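Local coordinates for hypothetical protein PAE2307 (PDB 1WVQ) that probably acts as an adenosine-specific kinase, carries a stably phosphorylated histidine, and assembles from several copies of the chain, at residues Asn20-Thr31 against Pro107-Ala117. Numbering follows the deposited sequence.
With PO4 (phosphate ion), chain D.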
loop_
_atom_site.group_PDB
_atom_site.type_symbol
_atom_site.label_atom_id
_atom_site.label_comp_id
_atom_site.label_asym_id
_atom_site.label_seq_id
_atom_site.Cartn_x
_atom_site.Cartn_y
_atom_site.Cartn_z
ATOM N N ASN A 20 -12.562 -2.766 -21.228
ATOM C CA ASN A 20 -11.378 -3.462 -20.756
ATOM C C ASN A 20 -11.913 -4.513 -19.809
ATOM O O ASN A 20 -12.961 -4.323 -19.191
ATOM C CB ASN A 20 -10.434 -2.538 -19.983
ATOM C CG ASN A 20 -9.512 -1.748 -20.887
ATOM O OD1 ASN A 20 -9.885 -0.704 -21.423
ATOM N ND2 ASN A 20 -8.298 -2.249 -21.063
ATOM N N VAL A 21 -11.202 -5.625 -19.707
ATOM C CA VAL A 21 -11.610 -6.689 -18.806
ATOM C C VAL A 21 -10.496 -6.924 -17.795
ATOM O O VAL A 21 -9.312 -6.780 -18.112
ATOM C CB VAL A 21 -11.913 -8.005 -19.585
ATOM C CG1 VAL A 21 -10.621 -8.616 -20.134
ATOM C CG2 VAL A 21 -12.642 -8.995 -18.680
ATOM N N ILE A 22 -10.894 -7.233 -16.566
ATOM C CA ILE A 22 -9.966 -7.528 -15.485
ATOM C C ILE A 22 -10.480 -8.845 -14.917
ATOM O O ILE A 22 -11.651 -8.950 -14.544
ATOM C CB ILE A 22 -9.989 -6.435 -14.387
ATOM C CG1 ILE A 22 -9.508 -5.102 -14.967
ATOM C CG2 ILE A 22 -9.079 -6.832 -13.227
ATOM C CD1 ILE A 22 -9.719 -3.909 -14.039
ATOM N N ILE A 23 -9.618 -9.854 -14.897
ATOM C CA ILE A 23 -9.985 -11.172 -14.390
ATOM C C ILE A 23 -9.025 -11.531 -13.267
ATOM O O ILE A 23 -7.814 -11.338 -13.386
ATOM C CB ILE A 23 -9.890 -12.246 -15.503
ATOM C CG1 ILE A 23 -10.712 -11.808 -16.716
ATOM C CG2 ILE A 23 -10.389 -13.597 -14.980
ATOM C CD1 ILE A 23 -10.558 -12.719 -17.915
ATOM N N GLY A 24 -9.569 -12.049 -12.173
ATOM C CA GLY A 24 -8.728 -12.415 -11.048
ATOM C C GLY A 24 -9.305 -13.496 -10.160
ATOM O O GLY A 24 -10.267 -14.177 -10.521
ATOM N N GLN A 25 -8.706 -13.655 -8.988
ATOM C CA GLN A 25 -9.157 -14.656 -8.031
ATOM C C GLN A 25 -9.205 -14.014 -6.658
ATOM O O GLN A 25 -8.328 -13.232 -6.299
ATOM C CB GLN A 25 -8.191 -15.843 -8.019
ATOM C CG GLN A 25 -8.682 -17.064 -7.252
ATOM C CD GLN A 25 -7.646 -18.172 -7.262
ATOM O OE1 GLN A 25 -7.255 -18.660 -8.326
ATOM N NE2 GLN A 25 -7.187 -18.565 -6.081
ATOM N N ALA A 26 -10.241 -14.347 -5.896
ATOM C CA ALA A 26 -10.412 -13.806 -4.556
ATOM C C ALA A 26 -10.917 -14.919 -3.654
ATOM O O ALA A 26 -10.504 -16.072 -3.792
ATOM C CB ALA A 26 -11.409 -12.654 -4.589
ATOM N N HIS A 27 -11.794 -14.564 -2.723
ATOM C CA HIS A 27 -12.391 -15.530 -1.808
ATOM C C HIS A 27 -13.385 -14.775 -0.936
ATOM O O HIS A 27 -13.256 -13.571 -0.757
ATOM C CB HIS A 27 -11.325 -16.208 -0.934
ATOM C CG HIS A 27 -10.852 -15.369 0.211
ATOM N ND1 HIS A 27 -10.020 -14.283 0.044
ATOM C CD2 HIS A 27 -11.072 -15.474 1.543
ATOM C CE1 HIS A 27 -9.747 -13.757 1.224
ATOM N NE2 HIS A 27 -10.370 -14.463 2.151
ATOM N N PHE A 28 -14.385 -15.487 -0.426
ATOM C CA PHE A 28 -15.409 -14.909 0.439
ATOM C C PHE A 28 -16.419 -14.052 -0.323
ATOM O O PHE A 28 -16.064 -13.244 -1.177
ATOM C CB PHE A 28 -14.750 -14.100 1.563
ATOM C CG PHE A 28 -15.704 -13.649 2.632
ATOM C CD1 PHE A 28 -16.684 -14.508 3.125
ATOM C CD2 PHE A 28 -15.592 -12.374 3.179
ATOM C CE1 PHE A 28 -17.538 -14.096 4.153
ATOM C CE2 PHE A 28 -16.442 -11.956 4.207
ATOM C CZ PHE A 28 -17.411 -12.817 4.691
ATOM N N ILE A 29 -17.688 -14.249 0.012
ATOM C CA ILE A 29 -18.795 -13.559 -0.630
ATOM C C ILE A 29 -18.702 -12.032 -0.616
ATOM O O ILE A 29 -19.202 -11.374 -1.526
ATOM C CB ILE A 29 -20.135 -14.029 0.004
ATOM C CG1 ILE A 29 -21.282 -13.825 -0.981
ATOM C CG2 ILE A 29 -20.391 -13.294 1.302
ATOM C CD1 ILE A 29 -22.575 -14.509 -0.549
ATOM N N LYS A 30 -18.051 -11.468 0.396
ATOM C CA LYS A 30 -17.929 -10.015 0.478
ATOM C C LYS A 30 -17.151 -9.439 -0.711
ATOM O O LYS A 30 -17.204 -8.242 -0.969
ATOM C CB LYS A 30 -17.266 -9.615 1.800
ATOM C CG LYS A 30 -17.391 -8.124 2.132
ATOM C CD LYS A 30 -17.133 -7.843 3.616
ATOM C CE LYS A 30 -15.668 -8.004 4.015
ATOM N NZ LYS A 30 -14.843 -6.846 3.560
ATOM N N THR A 31 -16.439 -10.295 -1.436
ATOM C CA THR A 31 -15.672 -9.859 -2.598
ATOM C C THR A 31 -16.498 -9.014 -3.573
ATOM O O THR A 31 -16.038 -7.973 -4.054
ATOM C CB THR A 31 -15.109 -11.076 -3.381
ATOM O OG1 THR A 31 -14.105 -11.727 -2.596
ATOM C CG2 THR A 31 -14.495 -10.636 -4.708
ATOM N N PRO A 107 -8.857 -6.745 0.559
ATOM C CA PRO A 107 -8.394 -7.920 1.304
ATOM C C PRO A 107 -8.748 -9.297 0.736
ATOM O O PRO A 107 -7.960 -10.230 0.861
ATOM C CB PRO A 107 -8.969 -7.687 2.697
ATOM C CG PRO A 107 -8.898 -6.186 2.815
ATOM C CD PRO A 107 -9.457 -5.755 1.471
ATOM N N GLU A 108 -9.919 -9.436 0.121
ATOM C CA GLU A 108 -10.316 -10.726 -0.445
ATOM C C GLU A 108 -9.538 -11.107 -1.705
ATOM O O GLU A 108 -9.368 -12.288 -1.994
ATOM C CB GLU A 108 -11.807 -10.740 -0.803
ATOM C CG GLU A 108 -12.772 -10.783 0.365
ATOM C CD GLU A 108 -13.223 -9.407 0.788
ATOM O OE1 GLU A 108 -13.091 -8.465 -0.024
ATOM O OE2 GLU A 108 -13.722 -9.266 1.921
ATOM N N VAL A 109 -9.078 -10.105 -2.451
ATOM C CA VAL A 109 -8.358 -10.337 -3.703
ATOM C C VAL A 109 -6.950 -10.871 -3.492
ATOM O O VAL A 109 -6.169 -10.292 -2.744
ATOM C CB VAL A 109 -8.283 -9.031 -4.546
ATOM C CG1 VAL A 109 -7.404 -9.243 -5.779
ATOM C CG2 VAL A 109 -9.683 -8.607 -4.970
ATOM N N VAL A 110 -6.633 -11.984 -4.153
ATOM C CA VAL A 110 -5.305 -12.577 -4.036
ATOM C C VAL A 110 -4.555 -12.671 -5.361
ATOM O O VAL A 110 -3.327 -12.760 -5.368
ATOM C CB VAL A 110 -5.368 -13.987 -3.390
ATOM C CG1 VAL A 110 -5.629 -13.853 -1.891
ATOM C CG2 VAL A 110 -6.459 -14.821 -4.043
ATOM N N ARG A 111 -5.278 -12.648 -6.479
ATOM C CA ARG A 111 -4.643 -12.734 -7.792
ATOM C C ARG A 111 -5.376 -11.918 -8.848
ATOM O O ARG A 111 -6.585 -11.752 -8.782
ATOM C CB ARG A 111 -4.616 -14.190 -8.288
ATOM C CG ARG A 111 -4.288 -15.226 -7.231
ATOM C CD ARG A 111 -4.443 -16.641 -7.775
ATOM N NE ARG A 111 -3.346 -17.008 -8.667
ATOM C CZ ARG A 111 -3.291 -18.150 -9.342
ATOM N NH1 ARG A 111 -4.273 -19.032 -9.228
ATOM N NH2 ARG A 111 -2.253 -18.411 -10.124
ATOM N N ILE A 112 -4.627 -11.404 -9.817
ATOM C CA ILE A 112 -5.208 -10.684 -10.945
ATOM C C ILE A 112 -4.523 -11.329 -12.146
ATOM O O ILE A 112 -3.332 -11.135 -12.358
ATOM C CB ILE A 112 -4.905 -9.170 -10.910
ATOM C CG1 ILE A 112 -5.581 -8.535 -9.690
ATOM C CG2 ILE A 112 -5.401 -8.517 -12.199
ATOM C CD1 ILE A 112 -5.357 -7.034 -9.569
ATOM N N PHE A 113 -5.280 -12.118 -12.905
ATOM C CA PHE A 113 -4.751 -12.841 -14.064
ATOM C C PHE A 113 -4.511 -11.973 -15.290
ATOM O O PHE A 113 -3.607 -12.244 -16.084
ATOM C CB PHE A 113 -5.707 -13.979 -14.452
ATOM C CG PHE A 113 -5.915 -15.004 -13.369
ATOM C CD1 PHE A 113 -4.864 -15.818 -12.952
ATOM C CD2 PHE A 113 -7.166 -15.168 -12.779
ATOM C CE1 PHE A 113 -5.049 -16.782 -11.960
ATOM C CE2 PHE A 113 -7.363 -16.130 -11.785
ATOM C CZ PHE A 113 -6.300 -16.939 -11.377
ATOM N N ALA A 114 -5.325 -10.938 -15.453
ATOM C CA ALA A 114 -5.186 -10.071 -16.608
ATOM C C ALA A 114 -5.981 -8.782 -16.501
ATOM O O ALA A 114 -7.017 -8.722 -15.844
ATOM C CB ALA A 114 -5.622 -10.827 -17.869
ATOM N N ALA A 115 -5.465 -7.753 -17.165
ATOM C CA ALA A 115 -6.097 -6.443 -17.262
ATOM C C ALA A 115 -5.753 -6.102 -18.704
ATOM O O ALA A 115 -4.596 -5.831 -19.023
ATOM C CB ALA A 115 -5.455 -5.450 -16.299
ATOM N N THR A 116 -6.744 -6.126 -19.586
ATOM C CA THR A 116 -6.448 -5.886 -20.986
ATOM C C THR A 116 -7.671 -5.573 -21.833
ATOM O O THR A 116 -8.817 -5.699 -21.391
ATOM C CB THR A 116 -5.753 -7.138 -21.570
ATOM O OG1 THR A 116 -5.230 -6.859 -22.874
ATOM C CG2 THR A 116 -6.750 -8.292 -21.664
ATOM N N ALA A 117 -7.407 -5.155 -23.064
ATOM C CA ALA A 117 -8.460 -4.850 -24.018
ATOM C C ALA A 117 -8.158 -5.621 -25.299
ATOM O O ALA A 117 -8.836 -5.449 -26.311
ATOM C CB ALA A 117 -8.511 -3.348 -24.296
HETATM P P PO4 D . -0.382 -15.016 -9.962
HETATM O O1 PO4 D . -1.069 -13.911 -10.686
HETATM O O2 PO4 D . -0.411 -16.252 -10.795
HETATM O O3 PO4 D . 1.031 -14.628 -9.696
HETATM O O4 PO4 D . -1.082 -15.273 -8.676
#
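Val21 and Thr116 start the ladder between strands 20-25 and 111-116: Val21 N gives to Thr116 O at 2.9 Å, and Thr116 N returns the bond to Val21 O. Farther along, Ile23 N reaches Ala114 O, while Ile23 O accepts from both Phe113 N and Ala114 N. Gln25 repeats the pattern, its N giving to Arg111 O from well above that carbonyl plane and its O taking both Val110 N and Arg111 N. These doubled acceptors mark two classic beta bulges where strand 111-116, outermost of a five-stranded sheet within this chain, pairs antiparallel with 20-25; strand 87-92 bonds to the other side of strand 20-25. Beyond the ladder, His27 ND1 donates to a lone pair of Glu108 O at 2.9 Å, and the Glu108 carboxylate turns to Lys30, where OE2 meets Lys30 NZ at 3.1 Å in a salt bridge whose hydrogen bond is weak; the stronger partner of NZ is Asp34.

On the face carrying Gln25, that side chain runs extended with CG anti to the backbone N (chi1 -169°), beside Arg111. Gln25 OE1 takes Arg111 NH1 at 3.1 Å, the amide nearly perpendicular to the guanidinium, whose face lies over Phe113 CE1. The other edge binds phosphate: Arg111 NE to O4 and NH2 to O2, both 2.9 Å and nearly straight. Arg111 residues of two neighbouring subunits bind the same ion, gathering three guanidinium groups around it. A leucine here, present in every copy, would probably leave Gln25 OE1 without this donor and strip the ion of all three guanidinium groups. Gln25 NE2 makes a weak bond to Phe113 O of a neighbouring subunit.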